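Long-range contact in SLT domain-containing protein (Bdellovibrio bacteriovorus HD100, PDB 6TAB), which is a lysozyme-like peptidoglycan hydrolase of altered substrate specificity that facilitates exit of the predatory bacterium from its prey cell: residues L98-D112 and I201-A215. Residues are numbered along the deposited sequence; the frame is centred on the assembly and turned at random.
Sequences LDKLGPNLLDVIPAD and IRILDRWVSRDGRIA
Asp-205 of helix 193-211 in the lysozyme-like SLT fold grips Asn-104 and Leu-105, holding the turn that follows helix 87-101 against its own helix. With CG anti to the backbone N (chi1 -172°), Asp-205 carries its carboxylate to that turn. Asp-205 OD1 accepts Leu-105 N at 2.9 Å from above the carboxylate plane, while Asp-205 OD2 takes a nearly straight bond from Asn-104 ND2 (3.1 Å), the amide and carboxylate planes 45° apart. Beside this pair, Leu-101 lays CD2 over one face of the Arg-202 guanidinium, 3.6 Å from NH2. Further along the helix, Leu-105 sends CD1 against Val-208 CB (3.8 Å) and CD2 against Leu-204 CB, and Val-108 continues the apolar seam with CG2 on Ser-209 CA. Trp-132 of helix 125-144 also packs on Leu-105, tying the seam to that helix. Where helix 193-211 has ended, Ala-111 N donates a hydrogen bond to Gly-212 O. Asp-112 holds the loop beyond, its carboxylate spanning two successive amides through syn lone pairs, OD1 receiving Ile-214 N and OD2 Ala-215 N. Arg-213 is steadied in turn by NE donating to Ala-215 O, and a water accepting from its NH2 donates to Asp-112 OD2 at 2.8 Å.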
loop_
_atom_site.group_PDB
_atom_site.type_symbol
_atom_site.label_atom_id
_atom_site.label_comp_id
_atom_site.label_asym_id
_atom_site.label_seq_id
_atom_site.Cartn_x
_atom_site.Cartn_y
_atom_site.Cartn_z
ATOM N N LEU A 98 8.125 7.803 -4.159
ATOM C CA LEU A 98 8.822 6.521 -4.059
ATOM C C LEU A 98 10.343 6.771 -4.004
ATOM O O LEU A 98 11.063 6.048 -3.264
ATOM C CB LEU A 98 8.411 5.594 -5.215
ATOM C CG LEU A 98 7.118 4.800 -4.988
ATOM C CD1 LEU A 98 6.676 4.177 -6.319
ATOM C CD2 LEU A 98 7.231 3.712 -3.916
ATOM N N ASP A 99 10.872 7.741 -4.783
ATOM C CA ASP A 99 12.339 8.023 -4.753
ATOM C C ASP A 99 12.782 8.497 -3.349
ATOM O O ASP A 99 13.925 8.155 -2.925
ATOM C CB ASP A 99 12.787 9.055 -5.787
ATOM C CG ASP A 99 12.560 8.728 -7.258
ATOM O OD1 ASP A 99 12.446 7.544 -7.587
ATOM O OD2 ASP A 99 12.486 9.703 -8.080
ATOM N N LYS A 100 11.937 9.289 -2.669
ATOM C CA LYS A 100 12.307 9.932 -1.401
ATOM C C LYS A 100 12.026 9.017 -0.191
ATOM O O LYS A 100 12.838 8.940 0.743
ATOM C CB LYS A 100 11.528 11.249 -1.243
ATOM C CG LYS A 100 11.858 12.050 0.015
ATOM C CD LYS A 100 10.969 13.283 0.205
ATOM C CE LYS A 100 11.448 14.234 1.285
ATOM N NZ LYS A 100 11.275 13.673 2.651
ATOM N N LEU A 101 10.879 8.326 -0.211
ATOM C CA LEU A 101 10.320 7.580 0.930
ATOM C C LEU A 101 10.346 6.056 0.762
ATOM O O LEU A 101 10.180 5.350 1.781
ATOM C CB LEU A 101 8.886 8.039 1.198
ATOM C CG LEU A 101 8.705 9.538 1.457
ATOM C CD1 LEU A 101 7.217 9.850 1.664
ATOM C CD2 LEU A 101 9.526 10.049 2.621
ATOM N N GLY A 102 10.522 5.560 -0.470
ATOM C CA GLY A 102 10.542 4.140 -0.744
ATOM C C GLY A 102 11.871 3.561 -1.225
ATOM O O GLY A 102 11.849 2.524 -1.898
ATOM N N PRO A 103 13.078 4.143 -0.951
ATOM C CA PRO A 103 14.309 3.583 -1.537
ATOM C C PRO A 103 14.608 2.154 -1.030
ATOM O O PRO A 103 15.134 1.312 -1.776
ATOM C CB PRO A 103 15.378 4.601 -1.112
ATOM C CG PRO A 103 14.855 5.174 0.181
ATOM C CD PRO A 103 13.365 5.326 -0.105
ATOM N N ASN A 104 14.265 1.869 0.249
ATOM C CA ASN A 104 14.478 0.519 0.802
ATOM C C ASN A 104 13.488 -0.482 0.202
ATOM O O ASN A 104 13.869 -1.599 -0.212
ATOM C CB ASN A 104 14.486 0.516 2.347
ATOM C CG ASN A 104 15.472 1.533 2.883
ATOM O OD1 ASN A 104 16.687 1.398 2.691
ATOM N ND2 ASN A 104 14.939 2.604 3.475
ATOM N N LEU A 105 12.213 -0.054 0.076
ATOM C CA LEU A 105 11.179 -0.868 -0.592
ATOM C C LEU A 105 11.675 -1.330 -1.982
ATOM O O LEU A 105 11.503 -2.517 -2.381
ATOM C CB LEU A 105 9.884 -0.054 -0.703
ATOM C CG LEU A 105 8.727 -0.684 -1.505
ATOM C CD1 LEU A 105 8.241 -1.980 -0.864
ATOM C CD2 LEU A 105 7.558 0.289 -1.637
ATOM N N LEU A 106 12.239 -0.376 -2.741
ATOM C CA LEU A 106 12.630 -0.595 -4.156
ATOM C C LEU A 106 13.979 -1.322 -4.331
ATOM O O LEU A 106 14.378 -1.608 -5.449
ATOM C CB LEU A 106 12.590 0.761 -4.894
ATOM C CG LEU A 106 11.184 1.367 -5.068
ATOM C CD1 LEU A 106 11.249 2.818 -5.454
ATOM C CD2 LEU A 106 10.330 0.586 -6.050
ATOM N N ASP A 107 14.657 -1.652 -3.233
ATOM C CA ASP A 107 15.898 -2.491 -3.226
ATOM C C ASP A 107 15.612 -3.953 -2.819
ATOM O O ASP A 107 16.512 -4.795 -2.879
ATOM C CB ASP A 107 16.991 -1.915 -2.311
ATOM C CG ASP A 107 17.795 -0.761 -2.915
ATOM O OD1 ASP A 107 17.886 -0.670 -4.147
ATOM O OD2 ASP A 107 18.338 0.027 -2.134
ATOM N N VAL A 108 14.416 -4.264 -2.317
ATOM C CA VAL A 108 14.115 -5.653 -1.866
ATOM C C VAL A 108 13.903 -6.573 -3.080
ATOM O O VAL A 108 13.225 -6.191 -4.042
ATOM C CB VAL A 108 12.839 -5.676 -0.977
ATOM C CG1 VAL A 108 12.463 -7.074 -0.516
ATOM C CG2 VAL A 108 12.992 -4.754 0.199
ATOM N N ILE A 109 14.402 -7.802 -3.021
ATOM C CA ILE A 109 13.999 -8.830 -3.936
ATOM C C ILE A 109 13.147 -9.817 -3.085
ATOM O O ILE A 109 13.667 -10.589 -2.222
ATOM C CB ILE A 109 15.177 -9.603 -4.614
ATOM C CG1 ILE A 109 16.008 -8.622 -5.438
ATOM C CG2 ILE A 109 14.712 -10.796 -5.465
ATOM C CD1 ILE A 109 17.268 -9.186 -6.029
ATOM N N PRO A 110 11.787 -9.761 -3.134
ATOM C CA PRO A 110 10.930 -10.380 -2.115
ATOM C C PRO A 110 10.880 -11.925 -2.168
ATOM O O PRO A 110 10.842 -12.507 -3.280
ATOM C CB PRO A 110 9.529 -9.807 -2.335
ATOM C CG PRO A 110 9.600 -8.977 -3.509
ATOM C CD PRO A 110 10.983 -8.939 -4.065
ATOM N N ALA A 111 10.834 -12.579 -0.988
ATOM C CA ALA A 111 10.815 -14.048 -0.904
ATOM C C ALA A 111 9.540 -14.664 -1.481
ATOM O O ALA A 111 9.582 -15.859 -1.842
ATOM C CB ALA A 111 11.005 -14.523 0.505
ATOM N N ASP A 112 8.445 -13.901 -1.534
ATOM C CA ASP A 112 7.154 -14.356 -2.108
ATOM C C ASP A 112 6.931 -13.817 -3.532
ATOM O O ASP A 112 5.767 -13.768 -3.995
ATOM C CB ASP A 112 6.027 -14.032 -1.137
ATOM C CG ASP A 112 5.957 -12.577 -0.681
ATOM O OD1 ASP A 112 6.882 -11.757 -1.038
ATOM O OD2 ASP A 112 4.973 -12.253 0.071
ATOM N N ILE A 201 3.472 4.487 1.578
ATOM C CA ILE A 201 4.841 4.191 1.120
ATOM C C ILE A 201 5.791 4.005 2.328
ATOM O O ILE A 201 6.600 3.053 2.341
ATOM C CB ILE A 201 5.364 5.243 0.105
ATOM C CG1 ILE A 201 4.539 5.225 -1.191
ATOM C CG2 ILE A 201 6.821 5.008 -0.167
ATOM C CD1 ILE A 201 4.700 6.452 -2.066
ATOM N N ARG A 202 5.729 4.900 3.324
ATOM C CA ARG A 202 6.582 4.768 4.527
ATOM C C ARG A 202 6.329 3.423 5.234
ATOM O O ARG A 202 7.300 2.801 5.746
ATOM C CB ARG A 202 6.366 5.924 5.518
ATOM C CG ARG A 202 6.835 7.296 5.043
ATOM C CD ARG A 202 6.565 8.373 6.101
ATOM N NE ARG A 202 7.049 9.696 5.755
ATOM C CZ ARG A 202 8.244 10.208 6.066
ATOM N NH1 ARG A 202 9.176 9.454 6.641
ATOM N NH2 ARG A 202 8.496 11.484 5.793
ATOM N N ILE A 203 5.082 2.971 5.363
ATOM C CA ILE A 203 4.744 1.734 6.073
ATOM C C ILE A 203 5.320 0.519 5.325
ATOM O O ILE A 203 6.002 -0.349 5.923
ATOM C CB ILE A 203 3.218 1.626 6.292
ATOM C CG1 ILE A 203 2.692 2.753 7.197
ATOM C CG2 ILE A 203 2.837 0.251 6.824
ATOM C CD1 ILE A 203 1.157 2.889 7.208
ATOM N N LEU A 204 5.144 0.480 3.981
ATOM C CA LEU A 204 5.731 -0.586 3.145
ATOM C C LEU A 204 7.273 -0.545 3.207
ATOM O O LEU A 204 7.941 -1.601 3.259
ATOM C CB LEU A 204 5.233 -0.484 1.701
ATOM C CG LEU A 204 3.744 -0.774 1.481
ATOM C CD1 LEU A 204 3.307 -0.365 0.080
ATOM C CD2 LEU A 204 3.421 -2.268 1.692
ATOM N N ASP A 205 7.852 0.663 3.137
ATOM C CA ASP A 205 9.318 0.815 3.151
ATOM C C ASP A 205 9.926 0.196 4.436
ATOM O O ASP A 205 11.033 -0.393 4.394
ATOM C CB ASP A 205 9.747 2.283 3.004
ATOM C CG ASP A 205 11.237 2.501 2.818
ATOM O OD1 ASP A 205 11.713 2.280 1.669
ATOM O OD2 ASP A 205 11.914 2.917 3.798
ATOM N N ARG A 206 9.256 0.311 5.553
ATOM C CA ARG A 206 9.739 -0.281 6.779
ATOM C C ARG A 206 9.588 -1.800 6.757
ATOM O O ARG A 206 10.569 -2.495 6.926
ATOM C CB ARG A 206 8.986 0.258 8.005
ATOM C CG ARG A 206 9.581 -0.324 9.305
ATOM C CD ARG A 206 8.749 -0.284 10.538
ATOM N NE ARG A 206 8.655 1.025 11.085
ATOM C CZ ARG A 206 7.911 1.375 12.166
ATOM N NH1 ARG A 206 7.128 0.521 12.867
ATOM N NH2 ARG A 206 7.914 2.631 12.502
ATOM N N TRP A 207 8.370 -2.315 6.541
ATOM C CA TRP A 207 8.134 -3.763 6.760
ATOM C C TRP A 207 8.596 -4.668 5.606
ATOM O O TRP A 207 9.084 -5.783 5.867
ATOM C CB TRP A 207 6.690 -4.055 7.145
ATOM C CG TRP A 207 6.241 -3.403 8.413
ATOM C CD1 TRP A 207 5.191 -2.542 8.542
ATOM C CD2 TRP A 207 6.776 -3.594 9.719
ATOM N NE1 TRP A 207 5.032 -2.192 9.842
ATOM C CE2 TRP A 207 6.010 -2.786 10.595
ATOM C CE3 TRP A 207 7.830 -4.342 10.245
ATOM C CZ2 TRP A 207 6.213 -2.749 11.968
ATOM C CZ3 TRP A 207 8.051 -4.280 11.608
ATOM C CH2 TRP A 207 7.270 -3.484 12.452
ATOM N N VAL A 208 8.355 -4.282 4.338
ATOM C CA VAL A 208 8.819 -5.120 3.230
ATOM C C VAL A 208 10.354 -5.266 3.298
ATOM O O VAL A 208 10.894 -6.356 3.073
ATOM C CB VAL A 208 8.290 -4.633 1.865
ATOM C CG1 VAL A 208 8.806 -5.502 0.707
ATOM C CG2 VAL A 208 6.756 -4.609 1.839
ATOM N N SER A 209 11.131 -4.189 3.672
ATOM C CA SER A 209 12.620 -4.194 3.763
ATOM C C SER A 209 13.140 -4.952 5.000
ATOM O O SER A 209 14.199 -5.616 4.924
ATOM C CB SER A 209 13.175 -2.783 3.708
ATOM O OG SER A 209 14.589 -2.779 3.841
ATOM N N ARG A 210 12.353 -4.824 6.076
ATOM C CA ARG A 210 12.786 -5.543 7.330
ATOM C C ARG A 210 12.537 -7.052 7.162
ATOM O O ARG A 210 13.354 -7.900 7.617
ATOM C CB ARG A 210 12.041 -5.018 8.572
ATOM C CG ARG A 210 12.294 -5.730 9.903
ATOM C CD ARG A 210 11.448 -5.205 11.063
ATOM N NE ARG A 210 11.803 -5.773 12.372
ATOM C CZ ARG A 210 12.584 -5.194 13.280
ATOM N NH1 ARG A 210 13.097 -3.995 13.068
ATOM N NH2 ARG A 210 12.861 -5.821 14.410
ATOM N N ASP A 211 11.394 -7.422 6.557
ATOM C CA ASP A 211 10.941 -8.824 6.550
ATOM C C ASP A 211 11.410 -9.573 5.271
ATOM O O ASP A 211 11.333 -10.823 5.218
ATOM C CB ASP A 211 9.416 -8.884 6.711
ATOM C CG ASP A 211 8.879 -8.442 8.071
ATOM O OD1 ASP A 211 9.684 -8.481 9.083
ATOM O OD2 ASP A 211 7.662 -8.078 8.135
ATOM N N GLY A 212 11.738 -8.833 4.206
ATOM C CA GLY A 212 12.194 -9.424 2.951
ATOM C C GLY A 212 11.097 -10.071 2.110
ATOM O O GLY A 212 11.411 -10.965 1.290
ATOM N N ARG A 213 9.833 -9.640 2.279
ATOM C CA ARG A 213 8.687 -10.241 1.573
ATOM C C ARG A 213 7.522 -9.252 1.594
ATOM O O ARG A 213 7.464 -8.340 2.445
ATOM C CB ARG A 213 8.340 -11.612 2.157
ATOM C CG ARG A 213 7.957 -11.596 3.617
ATOM C CD ARG A 213 7.844 -13.001 4.255
ATOM N NE ARG A 213 6.750 -13.732 3.651
ATOM C CZ ARG A 213 6.781 -14.944 3.110
ATOM N NH1 ARG A 213 7.847 -15.714 3.237
ATOM N NH2 ARG A 213 5.707 -15.388 2.464
ATOM N N ILE A 214 6.609 -9.447 0.623
ATOM C CA ILE A 214 5.444 -8.558 0.449
ATOM C C ILE A 214 4.351 -8.789 1.500
ATOM O O ILE A 214 3.765 -7.807 2.020
ATOM C CB ILE A 214 4.894 -8.680 -0.981
ATOM C CG1 ILE A 214 5.931 -8.190 -2.002
ATOM C CG2 ILE A 214 3.548 -7.967 -1.152
ATOM C CD1 ILE A 214 5.632 -8.526 -3.463
ATOM N N ALA A 215 4.075 -10.064 1.798
ATOM C CA ALA A 215 2.978 -10.419 2.723
ATOM C C ALA A 215 3.268 -11.814 3.310
ATOM O O ALA A 215 4.430 -12.240 3.378
ATOM C CB ALA A 215 1.644 -10.288 1.998
HETATM O O HOH W 1 3.183 -14.281 0.829
#